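Local coordinates for ParB domain protein nuclease (PDB 5K5D) that probably takes part in archaeal DNA segregation as a pNOB8-type partition protein with a ParB-like N-terminal domain, and may act as a nuclease, at residues 153-158 with 168-173; 122-127 with 174-179; 189-194 with 216-221; 26-31 with 116-121. The protein carries 4 engineered substitutions. One frame throughout, in Å; residues are numbered along the deposited sequence.

Interaction 1: 153-158 with 168-173; sequences IEENEE and ISALEY
E155, N156 and L171 lose the most surface where the turn 153-158 meets the junction between strand 167-169 and helix 170-180. The backbone O of E155 faces the first helical turn and accepts a weak bond from L171 N at 3.2 Å. With its CG anti to the backbone N (chi1 -172°) and the chain extended beyond, the E155 side chain crosses that of L171 at about a right angle. Its CG rests on A170 CB at 3.6 Å, and its OE2 lies 3.7 Å from L171 CD1. The second methyl of the leucine, CD2, lies 3.3 Å from N156 ND2. The oxygen side of the same amide is bonded: S169 OG donates to N156 OD1 over 2.7 Å, coming from above the carbonyl plane, 48° out of it. In return S169 OG accepts an almost straight bond from E172 N (177°), and S169 N donates to E172 OE1 on its anti lone pair, completing a capping box. E158 O takes a weak bond from A170 N at 3.3 Å. The S169 hydroxyl, giving to the turn and receiving from the helix, thus links the two segments directly. Gathering carbonyl oxygens at the start of helix 170-180 probably stabilises that helix end electrostatically and ties the turn to it by one short and two weak hydrogen bonds, alongside the packing of A170 and L171.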
loop_
_atom_site.group_PDB
_atom_site.type_symbol
_atom_site.label_atom_id
_atom_site.label_comp_id
_atom_site.label_asym_id
_atom_site.label_seq_id
_atom_site.Cartn_x
_atom_site.Cartn_y
_atom_site.Cartn_z
ATOM N N ILE B 153 -10.877 -7.375 -21.697
ATOM C CA ILE B 153 -10.667 -6.262 -22.617
ATOM C C ILE B 153 -11.248 -4.989 -22.010
ATOM O O ILE B 153 -10.629 -3.927 -22.063
ATOM C CB ILE B 153 -11.313 -6.516 -23.998
ATOM C CG1 ILE B 153 -10.564 -7.616 -24.753
ATOM C CG2 ILE B 153 -11.332 -5.237 -24.824
ATOM C CD1 ILE B 153 -11.146 -7.927 -26.123
ATOM N N GLU B 154 -12.438 -5.114 -21.428
ATOM C CA GLU B 154 -13.087 -4.005 -20.738
ATOM C C GLU B 154 -12.185 -3.476 -19.629
ATOM O O GLU B 154 -12.047 -2.267 -19.443
ATOM C CB GLU B 154 -14.422 -4.458 -20.142
ATOM C CG GLU B 154 -15.126 -3.393 -19.314
ATOM C CD GLU B 154 -15.863 -3.975 -18.121
ATOM O OE1 GLU B 154 -15.626 -5.157 -17.793
ATOM O OE2 GLU B 154 -16.677 -3.249 -17.509
ATOM N N GLU B 155 -11.572 -4.399 -18.897
ATOM C CA GLU B 155 -10.692 -4.052 -17.790
ATOM C C GLU B 155 -9.412 -3.382 -18.293
ATOM O O GLU B 155 -8.713 -2.704 -17.539
ATOM C CB GLU B 155 -10.371 -5.306 -16.978
ATOM C CG GLU B 155 -9.621 -5.049 -15.696
ATOM C CD GLU B 155 -9.562 -6.280 -14.821
ATOM O OE1 GLU B 155 -10.627 -6.897 -14.601
ATOM O OE2 GLU B 155 -8.454 -6.637 -14.367
ATOM N N ASN B 156 -9.114 -3.574 -19.574
ATOM C CA ASN B 156 -7.966 -2.933 -20.201
ATOM C C ASN B 156 -8.380 -1.646 -20.912
ATOM O O ASN B 156 -7.570 -1.012 -21.588
ATOM C CB ASN B 156 -7.289 -3.890 -21.187
ATOM C CG ASN B 156 -5.776 -3.736 -21.211
ATOM O OD1 ASN B 156 -5.237 -2.715 -20.791
ATOM N ND2 ASN B 156 -5.085 -4.755 -21.706
ATOM N N GLU B 157 -9.649 -1.274 -20.752
ATOM C CA GLU B 157 -10.191 -0.060 -21.359
ATOM C C GLU B 157 -10.055 1.131 -20.420
ATOM O O GLU B 157 -9.811 2.255 -20.857
ATOM C CB GLU B 157 -11.671 -0.239 -21.718
ATOM C CG GLU B 157 -11.978 -1.395 -22.656
ATOM C CD GLU B 157 -11.431 -1.193 -24.054
ATOM O OE1 GLU B 157 -11.757 -2.009 -24.942
ATOM O OE2 GLU B 157 -10.676 -0.221 -24.268
ATOM N N GLU B 158 -10.237 0.883 -19.126
ATOM C CA GLU B 158 -10.171 1.949 -18.136
ATOM C C GLU B 158 -8.734 2.204 -17.709
ATOM O O GLU B 158 -7.937 1.277 -17.588
ATOM C CB GLU B 158 -11.034 1.624 -16.918
ATOM C CG GLU B 158 -12.496 1.387 -17.238
ATOM C CD GLU B 158 -12.789 -0.059 -17.577
ATOM O OE1 GLU B 158 -13.749 -0.313 -18.335
ATOM O OE2 GLU B 158 -12.059 -0.942 -17.079
ATOM N N ILE B 168 -2.055 3.834 -16.788
ATOM C CA ILE B 168 -2.136 2.384 -16.726
ATOM C C ILE B 168 -3.582 1.913 -16.632
ATOM O O ILE B 168 -4.447 2.634 -16.146
ATOM C CB ILE B 168 -1.318 1.842 -15.534
ATOM C CG1 ILE B 168 -1.304 0.311 -15.536
ATOM C CG2 ILE B 168 -1.848 2.403 -14.216
ATOM C CD1 ILE B 168 -0.390 -0.292 -14.489
ATOM N N SER B 169 -3.842 0.702 -17.108
ATOM C CA SER B 169 -5.188 0.147 -17.084
ATOM C C SER B 169 -5.391 -0.718 -15.846
ATOM O O SER B 169 -4.427 -1.118 -15.191
ATOM C CB SER B 169 -5.450 -0.685 -18.340
ATOM O OG SER B 169 -4.720 -1.900 -18.309
ATOM N N ALA B 170 -6.650 -1.000 -15.530
ATOM C CA ALA B 170 -6.981 -1.846 -14.390
ATOM C C ALA B 170 -6.339 -3.213 -14.546
ATOM O O ALA B 170 -6.022 -3.880 -13.560
ATOM C CB ALA B 170 -8.487 -1.986 -14.255
ATOM N N LEU B 171 -6.152 -3.630 -15.792
ATOM C CA LEU B 171 -5.600 -4.949 -16.062
ATOM C C LEU B 171 -4.115 -4.993 -15.734
ATOM O O LEU B 171 -3.661 -5.862 -14.994
ATOM C CB LEU B 171 -5.827 -5.342 -17.518
ATOM C CG LEU B 171 -5.415 -6.769 -17.874
ATOM C CD1 LEU B 171 -6.182 -7.776 -17.026
ATOM C CD2 LEU B 171 -5.638 -7.026 -19.355
ATOM N N GLU B 172 -3.364 -4.048 -16.288
ATOM C CA GLU B 172 -1.929 -3.982 -16.054
ATOM C C GLU B 172 -1.656 -3.848 -14.563
ATOM O O GLU B 172 -0.810 -4.555 -14.015
ATOM C CB GLU B 172 -1.315 -2.812 -16.823
ATOM C CG GLU B 172 -1.718 -2.764 -18.291
ATOM C CD GLU B 172 -1.282 -1.483 -18.982
ATOM O OE1 GLU B 172 -1.942 -0.441 -18.777
ATOM O OE2 GLU B 172 -0.283 -1.515 -19.733
ATOM N N TYR B 173 -2.386 -2.945 -13.909
ATOM C CA TYR B 173 -2.248 -2.736 -12.470
ATOM C C TYR B 173 -2.517 -4.023 -11.692
ATOM O O TYR B 173 -1.800 -4.349 -10.747
ATOM C CB TYR B 173 -3.187 -1.630 -11.983
ATOM C CG TYR B 173 -2.847 -1.109 -10.603
ATOM C CD1 TYR B 173 -3.479 -1.606 -9.470
ATOM C CD2 TYR B 173 -1.888 -0.117 -10.435
ATOM C CE1 TYR B 173 -3.167 -1.126 -8.207
ATOM C CE2 TYR B 173 -1.567 0.367 -9.179
ATOM C CZ TYR B 173 -2.208 -0.141 -8.071
ATOM O OH TYR B 173 -1.883 0.346 -6.826
#

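Interaction 2: 122-127 with 174-179; sequences RIAKMQ and ERILKE. Engineered in segment 122-127: M126 (natural residue Ile).
I176 extends from helix 174-179 toward helix 122-127 and meets I123, A124 and Q127 there. The helix segments run at 112° to each other, with their axes 10.7 Å apart at closest approach, and I176 bridges much of the gap, met by Q127 from the other side. I176 does so with CG1 anti to its carbonyl carbon (chi1 -70°) and CD1 stretched onward. The end methyl CD1 arrives 4.0 Å from A124 CA, beside the alanine methyl. Its branch methyl CG2 points another way and touches CG2 of I123 at 4.1 Å. The two isoleucines pass obliquely, and the longer branch of I123 turns aside; its side chain also packs against D91 and E95 of helix 90-99. Q127 comes at I176 from the opposite direction, its extended chain bringing the amide oxygen up to the end methyl, OE1 3.5 Å from I176 CD1. The amide NE2 of Q127 stays 4.2 Å from E179 OE1, and no hydrogen bond joins the segments. Next to I176, L177 lies against F116 and A120, continuing the apolar seam along helix 109-128. This is steeply crossed helix-helix packing, in which helix 170-180 spans the long helix 109-128 in the helical part of the chain.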
loop_
_atom_site.group_PDB
_atom_site.type_symbol
_atom_site.label_atom_id
_atom_site.label_comp_id
_atom_site.label_asym_id
_atom_site.label_seq_id
_atom_site.Cartn_x
_atom_site.Cartn_y
_atom_site.Cartn_z
ATOM N N ARG B 122 4.397 2.633 -7.382
ATOM C CA ARG B 122 5.814 2.891 -7.635
ATOM C C ARG B 122 6.302 2.011 -8.774
ATOM O O ARG B 122 6.957 2.483 -9.705
ATOM C CB ARG B 122 6.669 2.613 -6.398
ATOM C CG ARG B 122 6.269 3.357 -5.134
ATOM C CD ARG B 122 6.210 4.855 -5.343
ATOM N NE ARG B 122 6.450 5.578 -4.094
ATOM C CZ ARG B 122 5.532 5.794 -3.155
ATOM N NH1 ARG B 122 4.294 5.337 -3.310
ATOM N NH2 ARG B 122 5.855 6.465 -2.059
ATOM N N ILE B 123 5.978 0.725 -8.685
ATOM C CA ILE B 123 6.402 -0.240 -9.689
ATOM C C ILE B 123 5.846 0.117 -11.066
ATOM O O ILE B 123 6.483 -0.133 -12.090
ATOM C CB ILE B 123 5.965 -1.673 -9.313
ATOM C CG1 ILE B 123 6.678 -2.135 -8.041
ATOM C CG2 ILE B 123 6.233 -2.634 -10.459
ATOM C CD1 ILE B 123 8.168 -2.245 -8.186
ATOM N N ALA B 124 4.657 0.710 -11.086
ATOM C CA ALA B 124 4.021 1.094 -12.341
ATOM C C ALA B 124 4.827 2.177 -13.047
ATOM O O ALA B 124 5.056 2.103 -14.252
ATOM C CB ALA B 124 2.595 1.562 -12.096
ATOM N N LYS B 125 5.258 3.181 -12.286
ATOM C CA LYS B 125 6.067 4.265 -12.826
ATOM C C LYS B 125 7.438 3.756 -13.264
ATOM O O LYS B 125 8.017 4.255 -14.228
ATOM C CB LYS B 125 6.230 5.372 -11.788
ATOM C CG LYS B 125 4.920 5.925 -11.246
ATOM C CD LYS B 125 5.198 6.995 -10.205
ATOM C CE LYS B 125 3.923 7.615 -9.658
ATOM N NZ LYS B 125 4.245 8.634 -8.619
HETATM N N MSE B 126 7.949 2.760 -12.546
HETATM C CA MSE B 126 9.231 2.141 -12.872
HETATM C C MSE B 126 9.180 1.384 -14.197
HETATM O O MSE B 126 10.214 1.098 -14.802
HETATM C CB MSE B 126 9.656 1.180 -11.757
HETATM C CG MSE B 126 10.184 1.853 -10.500
HETATM SE SE MSE B 126 12.001 2.537 -10.712
HETATM C CE MSE B 126 11.673 4.411 -10.268
ATOM N N GLN B 127 7.975 1.048 -14.642
ATOM C CA GLN B 127 7.806 0.299 -15.880
ATOM C C GLN B 127 7.406 1.211 -17.038
ATOM O O GLN B 127 7.601 0.870 -18.205
ATOM C CB GLN B 127 6.771 -0.811 -15.691
ATOM C CG GLN B 127 7.147 -1.839 -14.635
ATOM C CD GLN B 127 6.069 -2.889 -14.433
ATOM O OE1 GLN B 127 4.984 -2.804 -15.014
ATOM N NE2 GLN B 127 6.363 -3.889 -13.608
ATOM N N GLU B 174 -3.554 -4.750 -12.090
ATOM C CA GLU B 174 -3.896 -6.003 -11.432
ATOM C C GLU B 174 -2.805 -7.053 -11.615
ATOM O O GLU B 174 -2.500 -7.808 -10.692
ATOM C CB GLU B 174 -5.227 -6.541 -11.955
ATOM C CG GLU B 174 -5.658 -7.842 -11.310
ATOM C CD GLU B 174 -6.916 -8.407 -11.939
ATOM O OE1 GLU B 174 -6.955 -9.629 -12.201
ATOM O OE2 GLU B 174 -7.863 -7.627 -12.173
ATOM N N ARG B 175 -2.224 -7.106 -12.808
ATOM C CA ARG B 175 -1.175 -8.077 -13.087
ATOM C C ARG B 175 0.038 -7.759 -12.229
ATOM O O ARG B 175 0.741 -8.657 -11.763
ATOM C CB ARG B 175 -0.801 -8.069 -14.571
ATOM C CG ARG B 175 0.514 -7.369 -14.886
ATOM C CD ARG B 175 0.810 -7.375 -16.382
ATOM N NE ARG B 175 -0.307 -6.850 -17.162
ATOM C CZ ARG B 175 -0.176 -6.136 -18.276
ATOM N NH1 ARG B 175 1.031 -5.849 -18.744
ATOM N NH2 ARG B 175 -1.252 -5.704 -18.919
ATOM N N ILE B 176 0.272 -6.468 -12.020
ATOM C CA ILE B 176 1.361 -6.017 -11.169
ATOM C C ILE B 176 1.161 -6.502 -9.737
ATOM O O ILE B 176 2.103 -6.955 -9.090
ATOM C CB ILE B 176 1.488 -4.488 -11.194
ATOM C CG1 ILE B 176 1.999 -4.033 -12.562
ATOM C CG2 ILE B 176 2.408 -4.015 -10.087
ATOM C CD1 ILE B 176 2.391 -2.580 -12.619
ATOM N N LEU B 177 -0.076 -6.414 -9.254
ATOM C CA LEU B 177 -0.421 -6.913 -7.931
ATOM C C LEU B 177 -0.087 -8.389 -7.808
ATOM O O LEU B 177 0.556 -8.812 -6.844
ATOM C CB LEU B 177 -1.908 -6.712 -7.650
ATOM C CG LEU B 177 -2.401 -5.271 -7.700
ATOM C CD1 LEU B 177 -3.900 -5.206 -7.416
ATOM C CD2 LEU B 177 -1.612 -4.427 -6.716
ATOM N N LYS B 178 -0.535 -9.175 -8.784
ATOM C CA LYS B 178 -0.300 -10.612 -8.762
ATOM C C LYS B 178 1.189 -10.919 -8.664
ATOM O O LYS B 178 1.605 -11.761 -7.870
ATOM C CB LYS B 178 -0.926 -11.296 -9.981
ATOM C CG LYS B 178 -2.439 -11.435 -9.899
ATOM C CD LYS B 178 -2.989 -12.316 -11.014
ATOM C CE LYS B 178 -2.654 -11.749 -12.389
ATOM N NZ LYS B 178 -3.273 -12.537 -13.496
ATOM N N GLU B 179 1.992 -10.218 -9.458
ATOM C CA GLU B 179 3.441 -10.402 -9.431
ATOM C C GLU B 179 4.013 -10.217 -8.029
ATOM O O GLU B 179 4.936 -10.925 -7.629
ATOM C CB GLU B 179 4.118 -9.431 -10.399
ATOM C CG GLU B 179 3.759 -9.664 -11.855
ATOM C CD GLU B 179 4.254 -8.553 -12.757
ATOM O OE1 GLU B 179 4.640 -7.488 -12.228
ATOM O OE2 GLU B 179 4.257 -8.742 -13.991
#

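Interaction 3: 189-194 with 216-221; sequences ESDKRK and VPLDQA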
loop_
_atom_site.group_PDB
_atom_site.type_symbol
_atom_site.label_atom_id
_atom_site.label_comp_id
_atom_site.label_asym_id
_atom_site.label_seq_id
_atom_site.Cartn_x
_atom_site.Cartn_y
_atom_site.Cartn_z
ATOM N N GLU B 189 -7.376 -13.508 -4.612
ATOM C CA GLU B 189 -7.520 -13.237 -6.032
ATOM C C GLU B 189 -8.525 -12.107 -6.250
ATOM O O GLU B 189 -8.228 -11.125 -6.930
ATOM C CB GLU B 189 -7.970 -14.502 -6.766
ATOM C CG GLU B 189 -7.685 -14.507 -8.266
ATOM C CD GLU B 189 -6.251 -14.890 -8.592
ATOM O OE1 GLU B 189 -5.838 -14.697 -9.756
ATOM O OE2 GLU B 189 -5.541 -15.389 -7.693
ATOM N N SER B 190 -9.707 -12.245 -5.655
ATOM C CA SER B 190 -10.795 -11.282 -5.840
ATOM C C SER B 190 -10.497 -9.938 -5.183
ATOM O O SER B 190 -10.902 -8.890 -5.685
ATOM C CB SER B 190 -12.109 -11.846 -5.296
ATOM O OG SER B 190 -12.042 -12.018 -3.891
ATOM N N ASP B 191 -9.796 -9.977 -4.054
ATOM C CA ASP B 191 -9.353 -8.760 -3.383
ATOM C C ASP B 191 -8.398 -7.939 -4.255
ATOM O O ASP B 191 -8.460 -6.713 -4.262
ATOM C CB ASP B 191 -8.696 -9.088 -2.040
ATOM C CG ASP B 191 -9.680 -9.048 -0.883
ATOM O OD1 ASP B 191 -9.227 -8.978 0.280
ATOM O OD2 ASP B 191 -10.906 -9.076 -1.135
ATOM N N LYS B 192 -7.514 -8.614 -4.984
ATOM C CA LYS B 192 -6.589 -7.917 -5.873
ATOM C C LYS B 192 -7.333 -7.325 -7.059
ATOM O O LYS B 192 -6.945 -6.286 -7.594
ATOM C CB LYS B 192 -5.497 -8.856 -6.387
ATOM C CG LYS B 192 -4.517 -9.330 -5.333
ATOM C CD LYS B 192 -3.444 -10.202 -5.956
ATOM C CE LYS B 192 -2.580 -10.848 -4.900
ATOM N NZ LYS B 192 -3.356 -11.839 -4.106
ATOM N N ARG B 193 -8.403 -7.991 -7.470
ATOM C CA ARG B 193 -9.156 -7.551 -8.631
ATOM C C ARG B 193 -10.085 -6.413 -8.240
ATOM O O ARG B 193 -10.236 -5.440 -8.979
ATOM C CB ARG B 193 -9.941 -8.714 -9.234
ATOM C CG ARG B 193 -10.595 -8.376 -10.554
ATOM C CD ARG B 193 -11.257 -9.589 -11.171
ATOM N NE ARG B 193 -12.077 -9.212 -12.316
ATOM C CZ ARG B 193 -13.347 -8.837 -12.226
ATOM N NH1 ARG B 193 -13.943 -8.795 -11.041
ATOM N NH2 ARG B 193 -14.021 -8.504 -13.317
ATOM N N LYS B 194 -10.702 -6.548 -7.068
ATOM C CA LYS B 194 -11.540 -5.497 -6.508
ATOM C C LYS B 194 -10.721 -4.235 -6.310
ATOM O O LYS B 194 -11.147 -3.143 -6.682
ATOM C CB LYS B 194 -12.126 -5.931 -5.162
ATOM C CG LYS B 194 -13.293 -6.887 -5.259
ATOM C CD LYS B 194 -13.677 -7.398 -3.881
ATOM C CE LYS B 194 -14.864 -8.349 -3.947
ATOM N NZ LYS B 194 -15.085 -9.041 -2.645
ATOM N N VAL B 216 -12.282 2.041 6.001
ATOM C CA VAL B 216 -13.429 1.398 5.367
ATOM C C VAL B 216 -12.995 0.096 4.698
ATOM O O VAL B 216 -12.053 0.088 3.906
ATOM C CB VAL B 216 -14.075 2.319 4.310
ATOM C CG1 VAL B 216 -14.987 1.520 3.385
ATOM C CG2 VAL B 216 -14.828 3.453 4.984
ATOM N N PRO B 217 -13.678 -1.013 5.021
ATOM C CA PRO B 217 -13.311 -2.316 4.456
ATOM C C PRO B 217 -13.389 -2.306 2.932
ATOM O O PRO B 217 -14.307 -1.708 2.364
ATOM C CB PRO B 217 -14.370 -3.263 5.034
ATOM C CG PRO B 217 -14.852 -2.577 6.265
ATOM C CD PRO B 217 -14.829 -1.116 5.934
ATOM N N LEU B 218 -12.426 -2.957 2.287
ATOM C CA LEU B 218 -12.391 -3.052 0.835
ATOM C C LEU B 218 -13.682 -3.635 0.276
ATOM O O LEU B 218 -14.373 -3.005 -0.531
ATOM C CB LEU B 218 -11.213 -3.920 0.392
ATOM C CG LEU B 218 -11.196 -4.341 -1.080
ATOM C CD1 LEU B 218 -11.131 -3.122 -1.991
ATOM C CD2 LEU B 218 -10.038 -5.284 -1.366
ATOM N N ASP B 219 -13.999 -4.848 0.709
ATOM C CA ASP B 219 -15.131 -5.582 0.166
ATOM C C ASP B 219 -16.410 -4.771 0.310
ATOM O O ASP B 219 -17.325 -4.871 -0.509
ATOM C CB ASP B 219 -15.241 -6.931 0.869
ATOM C CG ASP B 219 -13.892 -7.618 1.002
ATOM O OD1 ASP B 219 -13.507 -8.360 0.072
ATOM O OD2 ASP B 219 -13.206 -7.397 2.026
ATOM N N GLN B 220 -16.447 -3.944 1.347
ATOM C CA GLN B 220 -17.565 -3.044 1.583
ATOM C C GLN B 220 -17.529 -1.875 0.604
ATOM O O GLN B 220 -18.564 -1.439 0.106
ATOM C CB GLN B 220 -17.515 -2.523 3.022
ATOM C CG GLN B 220 -18.825 -1.959 3.517
ATOM C CD GLN B 220 -19.927 -2.999 3.534
ATOM O OE1 GLN B 220 -19.839 -4.000 4.243
ATOM N NE2 GLN B 220 -20.969 -2.769 2.742
ATOM N N ALA B 221 -16.328 -1.369 0.335
ATOM C CA ALA B 221 -16.157 -0.268 -0.607
ATOM C C ALA B 221 -16.528 -0.710 -2.014
ATOM O O ALA B 221 -17.099 0.059 -2.787
ATOM C CB ALA B 221 -14.727 0.234 -0.578
HETATM O O HOH W 1 -17.548 -6.813 -2.639
#
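L218, D219, D191 and K194 join the N-terminal turns of two helices, 189-201 and 218-230. Segment 216-221 falls within the Ssol_1539-like second domain, so the contact joins the start of that helical region to helix 189-201, with helix 203-210 between them in the chain. The apolar share belongs to L218. Its chi1 of 168° swings CG away from the backbone N, and CD2 reaches D191, 3.6 Å from the backbone O and 3.8 Å from CG of that aspartate, while CD1 lies more loosely by K194 CB.

The charged share centres on D219 OD1. K194, fully extended beyond CG, crosses the aspartate at about a right angle and makes a salt bridge, NZ to OD1 at 3.2 Å, on the anti lone pair of the carboxylate oxygen. D191 OD2 stands only 3.0 Å from the same D219 OD1, and the two carboxylate planes are turned 37° apart. Such crowding of two acids would probably favour a proton on one of them, although K194 and the salt bridge from K109 to D191 OD1 offset part of the repulsion. Solvent supplies a further link: one water donates to the backbone O of D219 at 2.9 Å and weakly accepts from K194 NZ at 3.3 Å, so K194 NZ meets the D219 side chain directly and its peptide oxygen only through this water.

Interaction 4: 26-31 with 116-121; sequences KTMVPS and FQKIAD. Engineered in segment 26-31: M28 (natural residue Leu).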
loop_
_atom_site.group_PDB
_atom_site.type_symbol
_atom_site.label_atom_id
_atom_site.label_comp_id
_atom_site.label_asym_id
_atom_site.label_seq_id
_atom_site.Cartn_x
_atom_site.Cartn_y
_atom_site.Cartn_z
ATOM N N LYS B 26 11.455 5.597 4.625
ATOM C CA LYS B 26 11.151 5.860 6.026
ATOM C C LYS B 26 9.653 5.987 6.264
ATOM O O LYS B 26 9.167 5.702 7.356
ATOM C CB LYS B 26 11.855 7.134 6.487
ATOM C CG LYS B 26 11.550 7.534 7.920
ATOM C CD LYS B 26 12.324 8.787 8.299
ATOM C CE LYS B 26 12.200 9.090 9.781
ATOM N NZ LYS B 26 13.019 10.274 10.164
ATOM N N THR B 27 8.923 6.402 5.235
ATOM C CA THR B 27 7.496 6.649 5.376
ATOM C C THR B 27 6.637 5.729 4.519
ATOM O O THR B 27 5.429 5.923 4.428
ATOM C CB THR B 27 7.147 8.108 5.035
ATOM O OG1 THR B 27 7.404 8.354 3.646
ATOM C CG2 THR B 27 7.972 9.064 5.895
HETATM N N MSE B 28 7.256 4.728 3.899
HETATM C CA MSE B 28 6.525 3.765 3.075
HETATM C C MSE B 28 5.429 3.047 3.854
HETATM O O MSE B 28 4.271 3.009 3.429
HETATM C CB MSE B 28 7.475 2.727 2.472
HETATM C CG MSE B 28 8.134 3.161 1.172
HETATM SE SE MSE B 28 6.832 3.616 -0.213
HETATM C CE MSE B 28 5.640 2.094 -0.017
ATOM N N VAL B 29 5.804 2.470 4.992
ATOM C CA VAL B 29 4.870 1.684 5.785
ATOM C C VAL B 29 4.005 2.574 6.663
ATOM O O VAL B 29 4.523 3.409 7.409
ATOM C CB VAL B 29 5.593 0.636 6.652
ATOM C CG1 VAL B 29 4.609 -0.045 7.583
ATOM C CG2 VAL B 29 6.300 -0.389 5.764
ATOM N N PRO B 30 2.676 2.406 6.559
ATOM C CA PRO B 30 1.723 3.181 7.358
ATOM C C PRO B 30 1.989 3.000 8.849
ATOM O O PRO B 30 2.296 1.889 9.289
ATOM C CB PRO B 30 0.370 2.564 6.985
ATOM C CG PRO B 30 0.587 1.962 5.630
ATOM C CD PRO B 30 2.000 1.457 5.655
ATOM N N SER B 31 1.881 4.084 9.611
ATOM C CA SER B 31 2.106 4.036 11.049
ATOM C C SER B 31 1.164 3.038 11.710
ATOM O O SER B 31 -0.010 2.952 11.360
ATOM C CB SER B 31 1.920 5.423 11.666
ATOM O OG SER B 31 0.616 5.913 11.416
ATOM N N PHE B 116 0.333 -1.752 -0.074
ATOM C CA PHE B 116 0.272 -2.469 -1.337
ATOM C C PHE B 116 0.115 -1.499 -2.501
ATOM O O PHE B 116 0.847 -1.578 -3.488
ATOM C CB PHE B 116 -0.887 -3.463 -1.329
ATOM C CG PHE B 116 -0.677 -4.637 -2.234
ATOM C CD1 PHE B 116 0.549 -4.840 -2.848
ATOM C CD2 PHE B 116 -1.703 -5.538 -2.474
ATOM C CE1 PHE B 116 0.750 -5.921 -3.683
ATOM C CE2 PHE B 116 -1.508 -6.627 -3.310
ATOM C CZ PHE B 116 -0.280 -6.817 -3.915
ATOM N N GLN B 117 -0.844 -0.586 -2.380
ATOM C CA GLN B 117 -1.046 0.429 -3.405
ATOM C C GLN B 117 0.182 1.321 -3.574
ATOM O O GLN B 117 0.589 1.610 -4.698
ATOM C CB GLN B 117 -2.277 1.290 -3.099
ATOM C CG GLN B 117 -2.455 2.444 -4.071
ATOM C CD GLN B 117 -3.641 3.321 -3.735
ATOM O OE1 GLN B 117 -4.591 2.884 -3.089
ATOM N NE2 GLN B 117 -3.588 4.577 -4.169
ATOM N N LYS B 118 0.766 1.759 -2.460
ATOM C CA LYS B 118 1.942 2.624 -2.513
ATOM C C LYS B 118 3.043 1.938 -3.296
ATOM O O LYS B 118 3.745 2.564 -4.087
ATOM C CB LYS B 118 2.449 2.963 -1.114
ATOM C CG LYS B 118 1.679 4.054 -0.411
ATOM C CD LYS B 118 2.304 4.349 0.937
ATOM C CE LYS B 118 1.395 5.209 1.795
ATOM N NZ LYS B 118 1.979 5.436 3.146
ATOM N N ILE B 119 3.180 0.639 -3.070
ATOM C CA ILE B 119 4.171 -0.157 -3.776
ATOM C C ILE B 119 3.813 -0.301 -5.257
ATOM O O ILE B 119 4.612 0.045 -6.124
ATOM C CB ILE B 119 4.345 -1.547 -3.127
ATOM C CG1 ILE B 119 4.885 -1.402 -1.699
ATOM C CG2 ILE B 119 5.277 -2.412 -3.952
ATOM C CD1 ILE B 119 6.270 -0.767 -1.618
ATOM N N ALA B 120 2.609 -0.788 -5.544
ATOM C CA ALA B 120 2.207 -1.056 -6.926
ATOM C C ALA B 120 2.278 0.192 -7.812
ATOM O O ALA B 120 2.658 0.113 -8.980
ATOM C CB ALA B 120 0.816 -1.677 -6.972
ATOM N N ASP B 121 1.909 1.335 -7.241
ATOM C CA ASP B 121 2.018 2.626 -7.912
ATOM C C ASP B 121 3.462 2.959 -8.274
ATOM O O ASP B 121 3.721 3.518 -9.340
ATOM C CB ASP B 121 1.456 3.742 -7.020
ATOM C CG ASP B 121 -0.065 3.790 -7.022
ATOM O OD1 ASP B 121 -0.709 2.807 -7.451
ATOM O OD2 ASP B 121 -0.618 4.817 -6.583
#
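The CA atoms of M28 and K118 are 7.3 Å apart, the nearest pair between the irregular segment 26-31 and the regular helical turns of 116-121. M28 turns its carbonyl toward the helix. The K118 side chain, extended beyond CG, runs out past M28 in the opposite direction to that residue's side chain, and its NZ makes a weak hydrogen bond to M28 O at 3.4 Å. Farther back, K118 CD lies 3.4 Å from the same oxygen. Segment 26-31 belongs to the ParB-like N-terminal domain, in the loop between helices 23-26 and 37-45, and it is here laid against the long helix 109-128. M28, an engineered selenomethionine, is bent at both chi2 and chi3 (-58° and -46°), which folds its methyl back onto the helix. CE lies 3.5 Å from K118 CB and only 3.3 Å from I119 CD1, a tight approach; the M28 and I119 side chains cross at about a right angle. L115 and R122 of the same helix also touch M28.

Interaction 4 opens first, in the ParB-like N-terminal domain, and closes a large loop at 116-121, joining that domain to helix 109-128. The next turn of the same helix starts interaction 2, whose loop, including the unmodelled 135-151, closes on helix 170-180. Interaction 1 is nested inside it, bringing the turn 153-158 to the start of that helix. Interaction 3 follows in series, from helix 189-201 to helix 218-230; no loops cross. Side chains connect the contacts: Y173 of interaction 1 probably hydrogen-bonds D121 of interaction 4, and K192 and R193 of interaction 3 pack on L177 and E174 of interaction 2.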